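PDB 2GH9: maltose/maltodextrin-binding protein from Thermus thermophilus, which binds maltotriose and probably serves as the periplasmic receptor that captures maltodextrins for uptake into the cell. Local coordinates for residues D65-M70 against G74-V79; E97-G102 against G270-A275; A228-G233 against G238-A243. One frame throughout, in Å; residues are numbered along the deposited sequence.

Contacts 1 and 2 form one continuous patch, with centres about 5 Å apart, in the lobe containing the larger sheet. Val-67 CG2 packs at 3.6 Å from Phe-99 CD1, and two probable backbone hydrogen bonds join the patch: Glu-77 N to Val-273 O at 2.8 Å and Val-75 O to Ala-275 N at 3.0 Å. Contact 3 belongs to the other lobe, its centre about 31 Å from that of contact 1 and 29 Å from that of contact 2. The sugar lies in the cleft: contact 1 grips a glucose directly, whereas the Phe-99 and Asn-232 side chains lie about 10 and 6 Å from bound glucose.

Contact 1: D65-M70 against G74-V79; sequences DWVGEM and GVLEPV. With GLC (alpha-D-glucopyranose), chain B.
Met-70 and Val-75 bring the two backbones together, their CA atoms 5.8 Å apart, where the helix of residues 67-72 ends. Val-75 N donates to Met-70 O at 3.2 Å with an N-H...O angle of 167°, the bond that reaches back over the final turn. Gly-74 has a phi of 73°, the positive value that lets the chain leave the helix; together these features identify a Schellman motif.

Beyond it the chain folds back so that Leu-76 lies across Met-70, the two side chains at about a right angle. Leu-76 CG rests 3.8 Å from Met-70 CB, and both leucine methyls straddle that same CB, while CD1 also reaches the Val-67 carbonyl. Val-75 CG2 adds a second apolar touch, 3.9 Å from Met-70 CB. Outside the pair, Phe-46 of helix 39-49 packs on Met-70 and Val-75.

At the other end of residues 65-70 the side chains turn to the sugar. With chi1 at 65°, Asp-65 CG sits between its backbone N and carbonyl carbon, and from there OD1 accepts from glucose O2 and OD2 from glucose O3, each at 2.6 Å; Trp-345 NE1 adds a weak bond to OD2. Trp-66 NE1 donates to O3 at 2.8 Å, with the oxygen at the indole edge, in its plane. An acidic side chain bridging two vicinal hydroxyls beside an aromatic one is characteristic of maltodextrin pockets in periplasmic binding proteins.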
ATOM      1  N   ASP A  65       5.478  -4.290  -5.061  1.00 21.36           N
ATOM      2  CA  ASP A  65       6.669  -3.525  -5.447  1.00 21.04           C
ATOM      3  C   ASP A  65       7.961  -4.234  -5.018  1.00 21.58           C
ATOM      4  O   ASP A  65       9.018  -4.012  -5.605  1.00 21.97           O
ATOM      5  CB  ASP A  65       6.600  -2.066  -4.963  1.00 21.04           C
ATOM      6  CG  ASP A  65       6.604  -1.940  -3.478  1.00 21.12           C
ATOM      7  OD1 ASP A  65       5.606  -2.382  -2.816  1.00 19.80           O
ATOM      8  OD2 ASP A  65       7.601  -1.379  -2.972  1.00 20.55           O
ATOM      9  N   TRP A  66       7.868  -5.112  -4.023  1.00 21.39           N
ATOM     10  CA  TRP A  66       9.008  -5.905  -3.555  1.00 22.07           C
ATOM     11  C   TRP A  66       9.436  -7.068  -4.491  1.00 22.40           C
ATOM     12  O   TRP A  66      10.507  -7.643  -4.281  1.00 21.73           O
ATOM     13  CB  TRP A  66       8.671  -6.542  -2.214  1.00 21.97           C
ATOM     14  CG  TRP A  66       8.455  -5.622  -1.077  1.00 20.83           C
ATOM     15  CD1 TRP A  66       8.478  -4.249  -1.094  1.00 20.83           C
ATOM     16  CD2 TRP A  66       8.164  -6.004   0.267  1.00 20.61           C
ATOM     17  NE1 TRP A  66       8.234  -3.763   0.161  1.00 21.39           N
ATOM     18  CE2 TRP A  66       8.044  -4.817   1.021  1.00 21.27           C
ATOM     19  CE3 TRP A  66       8.010  -7.235   0.918  1.00 21.19           C
ATOM     20  CZ2 TRP A  66       7.752  -4.823   2.386  1.00 21.59           C
ATOM     21  CZ3 TRP A  66       7.716  -7.245   2.276  1.00 20.95           C
ATOM     22  CH2 TRP A  66       7.602  -6.046   3.001  1.00 21.94           C
ATOM     23  N   VAL A  67       8.620  -7.398  -5.498  1.00 22.94           N
ATOM     24  CA  VAL A  67       8.766  -8.657  -6.261  1.00 23.67           C
ATOM     25  C   VAL A  67      10.068  -8.748  -7.070  1.00 24.42           C
ATOM     26  O   VAL A  67      10.812  -9.741  -6.934  1.00 24.80           O
ATOM     27  CB  VAL A  67       7.502  -8.971  -7.127  1.00 23.95           C
ATOM     28  CG1 VAL A  67       7.772 -10.032  -8.221  1.00 23.66           C
ATOM     29  CG2 VAL A  67       6.372  -9.446  -6.220  1.00 23.46           C
ATOM     30  N   GLY A  68      10.359  -7.719  -7.860  1.00 24.82           N
ATOM     31  CA  GLY A  68      11.593  -7.672  -8.653  1.00 24.95           C
ATOM     32  C   GLY A  68      12.862  -7.820  -7.835  1.00 25.16           C
ATOM     33  O   GLY A  68      13.693  -8.641  -8.168  1.00 25.39           O
ATOM     34  N   GLU A  69      13.014  -7.036  -6.762  1.00 25.32           N
ATOM     35  CA  GLU A  69      14.176  -7.140  -5.883  1.00 25.73           C
ATOM     36  C   GLU A  69      14.308  -8.503  -5.195  1.00 26.32           C
ATOM     37  O   GLU A  69      15.418  -9.036  -5.060  1.00 26.27           O
ATOM     38  CB  GLU A  69      14.143  -6.045  -4.821  1.00 25.97           C
ATOM     39  CG  GLU A  69      15.306  -6.055  -3.866  1.00 25.52           C
ATOM     40  CD  GLU A  69      15.214  -5.008  -2.804  1.00 26.66           C
ATOM     41  OE1 GLU A  69      14.291  -4.153  -2.859  1.00 29.44           O
ATOM     42  OE2 GLU A  69      16.078  -5.031  -1.909  1.00 29.43           O
ATOM     43  N   MET A  70      13.187  -9.039  -4.708  1.00 26.08           N
ATOM     44  CA  MET A  70      13.189 -10.336  -4.054  1.00 26.19           C
ATOM     45  C   MET A  70      13.495 -11.484  -5.037  1.00 26.58           C
ATOM     46  O   MET A  70      14.264 -12.397  -4.704  1.00 25.53           O
ATOM     47  CB  MET A  70      11.848 -10.582  -3.347  1.00 25.90           C
ATOM     48  CG  MET A  70      11.649  -9.702  -2.126  1.00 24.78           C
ATOM     49  SD  MET A  70      10.124 -10.094  -1.244  1.00 24.89           S
ATOM     50  CE  MET A  70      10.733 -10.863   0.235  1.00 28.86           C
ATOM     51  N   GLY A  74      16.777 -14.244  -5.538  1.00 30.15           N
ATOM     52  CA  GLY A  74      16.552 -15.682  -5.649  1.00 30.47           C
ATOM     53  C   GLY A  74      15.686 -16.239  -4.540  1.00 30.55           C
ATOM     54  O   GLY A  74      15.583 -17.457  -4.401  1.00 31.37           O
ATOM     55  N   VAL A  75      15.022 -15.369  -3.764  1.00 30.17           N
ATOM     56  CA  VAL A  75      14.412 -15.823  -2.505  1.00 28.97           C
ATOM     57  C   VAL A  75      12.965 -16.239  -2.617  1.00 28.61           C
ATOM     58  O   VAL A  75      12.404 -16.748  -1.640  1.00 28.34           O
ATOM     59  CB  VAL A  75      14.575 -14.779  -1.356  1.00 29.39           C
ATOM     60  CG1 VAL A  75      16.058 -14.585  -1.056  1.00 27.82           C
ATOM     61  CG2 VAL A  75      13.844 -13.438  -1.679  1.00 27.24           C
ATOM     62  N   LEU A  76      12.367 -16.034  -3.793  1.00 28.54           N
ATOM     63  CA  LEU A  76      10.947 -16.341  -4.033  1.00 28.51           C
ATOM     64  C   LEU A  76      10.800 -17.655  -4.788  1.00 28.59           C
ATOM     65  O   LEU A  76      11.472 -17.879  -5.790  1.00 29.02           O
ATOM     66  CB  LEU A  76      10.259 -15.239  -4.861  1.00 27.76           C
ATOM     67  CG  LEU A  76      10.163 -13.813  -4.285  1.00 26.68           C
ATOM     68  CD1 LEU A  76       9.287 -12.927  -5.175  1.00 24.94           C
ATOM     69  CD2 LEU A  76       9.690 -13.806  -2.853  1.00 23.83           C
ATOM     70  N   GLU A  77       9.915 -18.516  -4.299  1.00 29.32           N
ATOM     71  CA  GLU A  77       9.537 -19.732  -5.017  1.00 29.34           C
ATOM     72  C   GLU A  77       8.547 -19.381  -6.141  1.00 29.54           C
ATOM     73  O   GLU A  77       7.472 -18.801  -5.891  1.00 29.12           O
ATOM     74  CB  GLU A  77       8.975 -20.785  -4.038  1.00 29.73           C
ATOM     75  CG  GLU A  77       8.437 -22.098  -4.664  1.00 30.81           C
ATOM     76  CD  GLU A  77       9.512 -23.007  -5.290  1.00 32.18           C
ATOM     77  OE1 GLU A  77      10.715 -22.722  -5.169  1.00 33.14           O
ATOM     78  OE2 GLU A  77       9.135 -24.031  -5.894  1.00 33.17           O
ATOM     79  N   PRO A  78       8.908 -19.707  -7.403  1.00 29.18           N
ATOM     80  CA  PRO A  78       7.912 -19.655  -8.483  1.00 28.99           C
ATOM     81  C   PRO A  78       6.711 -20.551  -8.160  1.00 29.01           C
ATOM     82  O   PRO A  78       6.898 -21.706  -7.777  1.00 27.75           O
ATOM     83  CB  PRO A  78       8.680 -20.198  -9.691  1.00 29.22           C
ATOM     84  CG  PRO A  78      10.099 -19.917  -9.378  1.00 29.62           C
ATOM     85  CD  PRO A  78      10.221 -20.145  -7.902  1.00 29.55           C
ATOM     86  N   VAL A  79       5.493 -20.027  -8.319  1.00 29.24           N
ATOM     87  CA  VAL A  79       4.301 -20.727  -7.849  1.00 29.71           C
ATOM     88  C   VAL A  79       3.356 -21.215  -8.963  1.00 30.00           C
ATOM     89  O   VAL A  79       2.364 -21.906  -8.681  1.00 28.64           O
ATOM     90  CB  VAL A  79       3.514 -19.873  -6.793  1.00 29.47           C
ATOM     91  CG1 VAL A  79       4.397 -19.586  -5.596  1.00 29.61           C
ATOM     92  CG2 VAL A  79       2.985 -18.559  -7.397  1.00 29.42           C
TER
HETATM   93  C1  GLC B   3       4.881   1.099   0.169  1.00 21.41           C
HETATM   94  C2  GLC B   3       5.744   0.049  -0.507  1.00 23.81           C
HETATM   95  C3  GLC B   3       7.021  -0.178   0.285  1.00 20.91           C
HETATM   96  C4  GLC B   3       7.720   1.158   0.503  1.00 22.87           C
HETATM   97  C5  GLC B   3       6.798   2.200   1.154  1.00 21.20           C
HETATM   98  C6  GLC B   3       7.433   3.594   1.267  1.00 22.18           C
HETATM   99  O2  GLC B   3       5.016  -1.187  -0.640  1.00 23.79           O
HETATM  100  O3  GLC B   3       7.877  -1.071  -0.420  1.00 20.11           O
HETATM  101  O4  GLC B   3       8.869   0.919   1.315  1.00 22.90           O
HETATM  102  O5  GLC B   3       5.605   2.330   0.376  1.00 20.90           O
HETATM  103  O6  GLC B   3       6.735   4.346   2.267  1.00 25.43           O

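Contact 2: E97-G102 against G270-A275; sequences EAFTFG and GVVVNA
Phe-99 plugs against Gly-270 and Val-272 on strand 265-273 of the larger mixed sheet of a periplasmic binding protein lobe. This strand runs antiparallel to both 58-63 and 104-113, and Phe-99 is the first residue to leave helical geometry after helix 93-98. The contact thus joins a helix end to a strand some 170 residues further on (Phe-99 to Gly-270), burying 128 Å² in total.

The main interaction is van der Waals packing of a ring on backbone. The outer end of the phenyl group points at Gly-270: CZ lies 3.2 Å from Gly-270 N and also touches its CA, while CE2 packs against the same two atoms from slightly further off. The nitrogen approaches obliquely to the ring. With no side chain on Gly-270, the ring can settle directly on the main chain; its chi2 of -92° sets the ring roughly perpendicular to the CA-CB-CG plane.

Apolar side-chain contact is narrower. Val-272 presents one methyl, CG1, to the ring edge near its plane, and the two side chains cross at about a right angle. Val-62 of strand 58-63, which touches both Phe-99 and Val-272, and Val-268 beside Phe-99 extend this buried apolar layer.

Polar bonds serve each segment separately, since no hydrogen bond crosses between them. Thr-100 N bonds to Glu-97 O at 3.2 Å, closing the helix end, and Asn-337 ND2 is hydrogen-bonded to the carbonyls of Ala-98 and Thr-100, holding the chain on both flanks of Phe-99. Gly-270 is tied into the sheet by backbone bonding to Val-62. On the ring, CE1 is the atom shared by both partners, 3.9 Å from Gly-270 CA and 4.0 Å from Val-272 CG1.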
ATOM      1  N   GLU A  97      -0.173  -9.405 -13.221  1.00 26.64           N
ATOM      2  CA  GLU A  97       0.996  -8.666 -13.686  1.00 27.91           C
ATOM      3  C   GLU A  97       1.853  -8.173 -12.524  1.00 27.20           C
ATOM      4  O   GLU A  97       3.079  -8.187 -12.613  1.00 26.66           O
ATOM      5  CB  GLU A  97       0.589  -7.471 -14.566  1.00 28.10           C
ATOM      6  CG  GLU A  97      -0.008  -7.831 -15.930  1.00 31.07           C
ATOM      7  CD  GLU A  97      -0.676  -6.632 -16.622  1.00 32.13           C
ATOM      8  OE1 GLU A  97       0.040  -5.807 -17.248  1.00 39.18           O
ATOM      9  OE2 GLU A  97      -1.925  -6.508 -16.542  1.00 37.93           O
ATOM     10  N   ALA A  98       1.216  -7.730 -11.433  1.00 26.83           N
ATOM     11  CA  ALA A  98       1.957  -7.245 -10.255  1.00 26.58           C
ATOM     12  C   ALA A  98       2.920  -8.314  -9.699  1.00 26.77           C
ATOM     13  O   ALA A  98       4.017  -7.994  -9.256  1.00 26.31           O
ATOM     14  CB  ALA A  98       0.988  -6.800  -9.165  1.00 26.22           C
ATOM     15  N   PHE A  99       2.501  -9.581  -9.720  1.00 26.39           N
ATOM     16  CA  PHE A  99       3.315 -10.655  -9.156  1.00 26.98           C
ATOM     17  C   PHE A  99       4.058 -11.491 -10.183  1.00 28.05           C
ATOM     18  O   PHE A  99       4.603 -12.547  -9.842  1.00 27.99           O
ATOM     19  CB  PHE A  99       2.462 -11.527  -8.224  1.00 25.84           C
ATOM     20  CG  PHE A  99       2.450 -11.014  -6.831  1.00 24.62           C
ATOM     21  CD1 PHE A  99       3.376 -11.459  -5.911  1.00 25.75           C
ATOM     22  CD2 PHE A  99       1.564 -10.000  -6.457  1.00 24.90           C
ATOM     23  CE1 PHE A  99       3.398 -10.936  -4.632  1.00 24.02           C
ATOM     24  CE2 PHE A  99       1.588  -9.470  -5.179  1.00 22.10           C
ATOM     25  CZ  PHE A  99       2.492  -9.928  -4.271  1.00 23.55           C
ATOM     26  N   THR A 100       4.096 -10.997 -11.425  1.00 29.76           N
ATOM     27  CA  THR A 100       4.859 -11.621 -12.513  1.00 30.42           C
ATOM     28  C   THR A 100       6.186 -10.878 -12.718  1.00 31.57           C
ATOM     29  O   THR A 100       6.227  -9.643 -12.836  1.00 32.19           O
ATOM     30  CB  THR A 100       4.030 -11.685 -13.799  1.00 30.16           C
ATOM     31  OG1 THR A 100       2.876 -12.502 -13.570  1.00 29.65           O
ATOM     32  CG2 THR A 100       4.840 -12.264 -14.982  1.00 30.50           C
ATOM     33  N   PHE A 101       7.268 -11.647 -12.689  1.00 32.63           N
ATOM     34  CA  PHE A 101       8.616 -11.140 -12.912  1.00 33.15           C
ATOM     35  C   PHE A 101       9.479 -12.190 -13.636  1.00 34.01           C
ATOM     36  O   PHE A 101       9.479 -13.369 -13.280  1.00 34.29           O
ATOM     37  CB  PHE A 101       9.266 -10.744 -11.595  1.00 33.05           C
ATOM     38  CG  PHE A 101      10.495  -9.896 -11.769  1.00 32.44           C
ATOM     39  CD1 PHE A 101      10.378  -8.567 -12.171  1.00 32.56           C
ATOM     40  CD2 PHE A 101      11.766 -10.435 -11.569  1.00 32.30           C
ATOM     41  CE1 PHE A 101      11.499  -7.783 -12.352  1.00 32.25           C
ATOM     42  CE2 PHE A 101      12.898  -9.661 -11.738  1.00 31.90           C
ATOM     43  CZ  PHE A 101      12.770  -8.330 -12.123  1.00 31.74           C
ATOM     44  N   GLY A 102      10.212 -11.752 -14.650  1.00 34.88           N
ATOM     45  CA  GLY A 102      10.983 -12.676 -15.485  1.00 35.09           C
ATOM     46  C   GLY A 102      10.080 -13.625 -16.259  1.00 35.54           C
ATOM     47  O   GLY A 102      10.469 -14.761 -16.557  1.00 36.15           O
ATOM     48  N   GLY A 270       0.295 -10.060  -1.918  1.00 20.94           N
ATOM     49  CA  GLY A 270       0.279 -11.476  -2.282  1.00 20.89           C
ATOM     50  C   GLY A 270       1.084 -12.340  -1.353  1.00 20.98           C
ATOM     51  O   GLY A 270       1.980 -11.859  -0.611  1.00 20.81           O
ATOM     52  N   VAL A 271       0.759 -13.631  -1.371  1.00 21.15           N
ATOM     53  CA  VAL A 271       1.488 -14.596  -0.584  1.00 21.67           C
ATOM     54  C   VAL A 271       2.699 -15.077  -1.391  1.00 22.19           C
ATOM     55  O   VAL A 271       2.571 -15.425  -2.584  1.00 22.96           O
ATOM     56  CB  VAL A 271       0.615 -15.815  -0.179  1.00 21.48           C
ATOM     57  CG1 VAL A 271       1.436 -16.776   0.664  1.00 20.94           C
ATOM     58  CG2 VAL A 271      -0.697 -15.367   0.577  1.00 20.29           C
ATOM     59  N   VAL A 272       3.863 -15.098  -0.750  1.00 22.39           N
ATOM     60  CA  VAL A 272       5.082 -15.618  -1.379  1.00 22.96           C
ATOM     61  C   VAL A 272       5.641 -16.755  -0.547  1.00 24.10           C
ATOM     62  O   VAL A 272       5.539 -16.773   0.685  1.00 23.95           O
ATOM     63  CB  VAL A 272       6.174 -14.531  -1.616  1.00 22.68           C
ATOM     64  CG1 VAL A 272       5.676 -13.483  -2.641  1.00 20.10           C
ATOM     65  CG2 VAL A 272       6.588 -13.886  -0.284  1.00 22.68           C
ATOM     66  N   VAL A 273       6.212 -17.729  -1.239  1.00 25.01           N
ATOM     67  CA  VAL A 273       6.817 -18.861  -0.586  1.00 25.76           C
ATOM     68  C   VAL A 273       8.334 -18.703  -0.685  1.00 26.11           C
ATOM     69  O   VAL A 273       8.846 -18.262  -1.699  1.00 26.77           O
ATOM     70  CB  VAL A 273       6.271 -20.198  -1.194  1.00 26.52           C
ATOM     71  CG1 VAL A 273       7.069 -21.412  -0.677  1.00 24.91           C
ATOM     72  CG2 VAL A 273       4.804 -20.355  -0.838  1.00 26.67           C
ATOM     73  N   ASN A 274       9.022 -19.018   0.404  1.00 27.19           N
ATOM     74  CA  ASN A 274      10.475 -18.990   0.483  1.00 28.23           C
ATOM     75  C   ASN A 274      11.082 -20.096  -0.389  1.00 29.48           C
ATOM     76  O   ASN A 274      10.819 -21.289  -0.161  1.00 29.91           O
ATOM     77  CB  ASN A 274      10.886 -19.187   1.942  1.00 27.81           C
ATOM     78  CG  ASN A 274      12.363 -18.980   2.191  1.00 27.61           C
ATOM     79  OD1 ASN A 274      13.155 -18.901   1.264  1.00 29.09           O
ATOM     80  ND2 ASN A 274      12.733 -18.858   3.461  1.00 25.29           N
ATOM     81  N   ALA A 275      11.897 -19.703  -1.371  1.00 30.77           N
ATOM     82  CA  ALA A 275      12.571 -20.661  -2.256  1.00 31.68           C
ATOM     83  C   ALA A 275      13.482 -21.631  -1.483  1.00 32.82           C
ATOM     84  O   ALA A 275      13.812 -22.711  -1.976  1.00 33.72           O
ATOM     85  CB  ALA A 275      13.370 -19.917  -3.320  1.00 31.79           C
TER

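Contact 3: A228-G233 against G238-A243; sequences AMILNG and GDYKKA
The amide of Asn-232 and the phenol ring of Tyr-240 meet with their planes 62° apart, which excludes a stack: the amide nitrogen comes at the ring's hydroxyl end, in a direction oblique to the ring. Seen from the amide, the phenol oxygen lies close to the amide plane, as expected for an N-H of ND2 aimed at it. Another flat group, the ring of Phe-222 on helix 215-224, also meets the Tyr-240 ring.

The setting is the smaller, four-stranded sheet of the second lobe of a periplasmic binding protein. Strand 227-232, between 149-150 and 116-120, ends at Asn-232, and after a short loop the chain enters helix 237-242, whose Tyr-240 reaches back to the strand.

One hydrogen bond crosses this contact. Asn-232 ND2 donates to Tyr-240 OH at 3.1 Å with an N-H...O angle of 153°. Both groups are held from further sides: ND2 also bonds to Tyr-215 OH, and Tyr-240 OH to Asp-219 OD1, so the buried phenol oxygen sits in a polar chain linking the strand end with helix 215-224. Asp-219 is probably the stronger partner of the phenol and would orient it.

The other end of the amide is occupied by its own chain. OD1 takes a weak bond from Gly-233 N at 2.9 Å and another weak one from Trp-235 NE1; these, with the stronger bond to Tyr-215 OH, would favour the orientation that turns ND2 to Tyr-240. The Asn-232 side chain is about 6 Å from a bound glucose.

Ile-230, two residues back on the same side of the strand, adds van der Waals packing of a methyl against the phenol oxygen. Its CG1 is anti to the backbone N (chi1 -164°) and CD1 is anti in turn, an extended chain that brings CD1 to 3.6 Å from Tyr-240 OH.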
ATOM      1  N   ALA A 228     -11.382  13.986  11.881  1.00 27.56           N
ATOM      2  CA  ALA A 228     -12.420  14.039  10.882  1.00 27.41           C
ATOM      3  C   ALA A 228     -12.092  13.232   9.618  1.00 26.45           C
ATOM      4  O   ALA A 228     -12.911  12.452   9.137  1.00 25.44           O
ATOM      5  CB  ALA A 228     -12.681  15.523  10.497  1.00 27.36           C
ATOM      6  N   MET A 229     -10.899  13.468   9.088  1.00 26.62           N
ATOM      7  CA  MET A 229     -10.471  12.906   7.806  1.00 26.04           C
ATOM      8  C   MET A 229      -9.027  12.408   7.879  1.00 25.35           C
ATOM      9  O   MET A 229      -8.159  13.044   8.474  1.00 26.18           O
ATOM     10  CB  MET A 229     -10.620  13.956   6.693  1.00 26.38           C
ATOM     11  CG  MET A 229     -12.060  14.243   6.330  1.00 25.85           C
ATOM     12  SD  MET A 229     -12.428  15.624   5.222  1.00 25.21           S
ATOM     13  CE  MET A 229     -12.086  17.037   6.290  1.00 23.84           C
ATOM     14  N   ILE A 230      -8.782  11.249   7.270  1.00 24.36           N
ATOM     15  CA  ILE A 230      -7.438  10.718   7.123  1.00 23.28           C
ATOM     16  C   ILE A 230      -7.216  10.266   5.673  1.00 22.05           C
ATOM     17  O   ILE A 230      -8.135   9.860   5.001  1.00 22.39           O
ATOM     18  CB  ILE A 230      -7.202   9.530   8.108  1.00 23.80           C
ATOM     19  CG1 ILE A 230      -5.713   9.216   8.258  1.00 22.29           C
ATOM     20  CG2 ILE A 230      -8.038   8.301   7.696  1.00 21.90           C
ATOM     21  CD1 ILE A 230      -5.406   8.070   9.277  1.00 22.63           C
ATOM     22  N   LEU A 231      -5.988  10.361   5.214  1.00 22.06           N
ATOM     23  CA  LEU A 231      -5.558   9.740   3.982  1.00 21.58           C
ATOM     24  C   LEU A 231      -4.909   8.419   4.418  1.00 21.20           C
ATOM     25  O   LEU A 231      -3.822   8.411   5.004  1.00 22.45           O
ATOM     26  CB  LEU A 231      -4.570  10.637   3.241  1.00 21.59           C
ATOM     27  CG  LEU A 231      -4.078  10.147   1.879  1.00 21.70           C
ATOM     28  CD1 LEU A 231      -5.217   9.961   0.845  1.00 21.49           C
ATOM     29  CD2 LEU A 231      -3.005  11.070   1.329  1.00 22.61           C
ATOM     30  N   ASN A 232      -5.606   7.313   4.166  1.00 20.32           N
ATOM     31  CA  ASN A 232      -5.121   5.977   4.528  1.00 19.79           C
ATOM     32  C   ASN A 232      -5.808   4.906   3.651  1.00 18.81           C
ATOM     33  O   ASN A 232      -6.730   5.205   2.907  1.00 17.70           O
ATOM     34  CB  ASN A 232      -5.398   5.719   6.016  1.00 19.51           C
ATOM     35  CG  ASN A 232      -4.444   4.708   6.631  1.00 20.73           C
ATOM     36  OD1 ASN A 232      -3.512   4.219   5.976  1.00 17.88           O
ATOM     37  ND2 ASN A 232      -4.645   4.423   7.920  1.00 20.13           N
ATOM     38  N   GLY A 233      -5.349   3.666   3.772  1.00 19.10           N
ATOM     39  CA  GLY A 233      -5.829   2.575   2.965  1.00 19.22           C
ATOM     40  C   GLY A 233      -6.559   1.494   3.737  1.00 19.31           C
ATOM     41  O   GLY A 233      -6.662   1.545   4.975  1.00 19.45           O
ATOM     42  N   GLY A 238      -9.822  -2.696   9.485  1.00 25.68           N
ATOM     43  CA  GLY A 238     -10.060  -3.693  10.522  1.00 26.59           C
ATOM     44  C   GLY A 238     -10.177  -3.037  11.891  1.00 27.49           C
ATOM     45  O   GLY A 238     -11.154  -3.259  12.610  1.00 26.64           O
ATOM     46  N   ASP A 239      -9.189  -2.209  12.215  1.00 27.97           N
ATOM     47  CA  ASP A 239      -9.155  -1.501  13.497  1.00 29.30           C
ATOM     48  C   ASP A 239     -10.202  -0.400  13.595  1.00 29.40           C
ATOM     49  O   ASP A 239     -10.699  -0.146  14.689  1.00 30.00           O
ATOM     50  CB  ASP A 239      -7.767  -0.941  13.775  1.00 29.69           C
ATOM     51  CG  ASP A 239      -6.708  -2.026  13.909  1.00 32.33           C
ATOM     52  OD1 ASP A 239      -6.967  -3.011  14.630  1.00 34.11           O
ATOM     53  OD2 ASP A 239      -5.604  -1.884  13.325  1.00 35.25           O
ATOM     54  N   TYR A 240     -10.565   0.222  12.465  1.00 29.73           N
ATOM     55  CA  TYR A 240     -11.694   1.172  12.430  1.00 29.80           C
ATOM     56  C   TYR A 240     -13.061   0.493  12.612  1.00 30.60           C
ATOM     57  O   TYR A 240     -13.935   1.048  13.301  1.00 30.62           O
ATOM     58  CB  TYR A 240     -11.718   2.036  11.142  1.00 28.81           C
ATOM     59  CG  TYR A 240     -10.444   2.809  10.837  1.00 27.91           C
ATOM     60  CD1 TYR A 240      -9.441   2.972  11.803  1.00 27.17           C
ATOM     61  CD2 TYR A 240     -10.251   3.392   9.585  1.00 26.20           C
ATOM     62  CE1 TYR A 240      -8.266   3.652  11.522  1.00 27.94           C
ATOM     63  CE2 TYR A 240      -9.076   4.094   9.296  1.00 28.23           C
ATOM     64  CZ  TYR A 240      -8.091   4.217  10.269  1.00 27.60           C
ATOM     65  OH  TYR A 240      -6.925   4.895  10.009  1.00 27.36           O
ATOM     66  N   LYS A 241     -13.269  -0.662  11.967  1.00 31.03           N
ATOM     67  CA  LYS A 241     -14.481  -1.455  12.181  1.00 32.05           C
ATOM     68  C   LYS A 241     -14.558  -1.886  13.655  1.00 32.98           C
ATOM     69  O   LYS A 241     -15.613  -1.791  14.281  1.00 33.63           O
ATOM     70  CB  LYS A 241     -14.534  -2.698  11.267  1.00 31.70           C
ATOM     71  CG  LYS A 241     -14.708  -2.439   9.782  1.00 31.66           C
ATOM     72  CD  LYS A 241     -14.519  -3.728   8.960  1.00 31.00           C
ATOM     73  CE  LYS A 241     -14.948  -3.529   7.504  1.00 30.13           C
ATOM     74  NZ  LYS A 241     -14.775  -4.748   6.652  1.00 28.90           N
ATOM     75  N   LYS A 242     -13.434  -2.333  14.207  1.00 34.45           N
ATOM     76  CA  LYS A 242     -13.372  -2.807  15.600  1.00 35.09           C
ATOM     77  C   LYS A 242     -13.645  -1.701  16.623  1.00 35.76           C
ATOM     78  O   LYS A 242     -14.295  -1.941  17.648  1.00 35.76           O
ATOM     79  CB  LYS A 242     -12.024  -3.460  15.889  1.00 35.25           C
ATOM     80  CG  LYS A 242     -11.933  -4.167  17.243  1.00 35.87           C
ATOM     81  CD  LYS A 242     -10.556  -4.814  17.447  1.00 36.59           C
ATOM     82  CE  LYS A 242     -10.255  -5.033  18.934  1.00 38.96           C
ATOM     83  NZ  LYS A 242      -8.964  -5.753  19.201  1.00 40.27           N
ATOM     84  N   ALA A 243     -13.167  -0.490  16.337  1.00 36.00           N
ATOM     85  CA  ALA A 243     -13.462   0.673  17.172  1.00 35.84           C
ATOM     86  C   ALA A 243     -14.825   1.288  16.821  1.00 35.98           C
ATOM     87  O   ALA A 243     -15.170   2.353  17.321  1.00 36.94           O
ATOM     88  CB  ALA A 243     -12.357   1.715  17.050  1.00 35.69           C
TER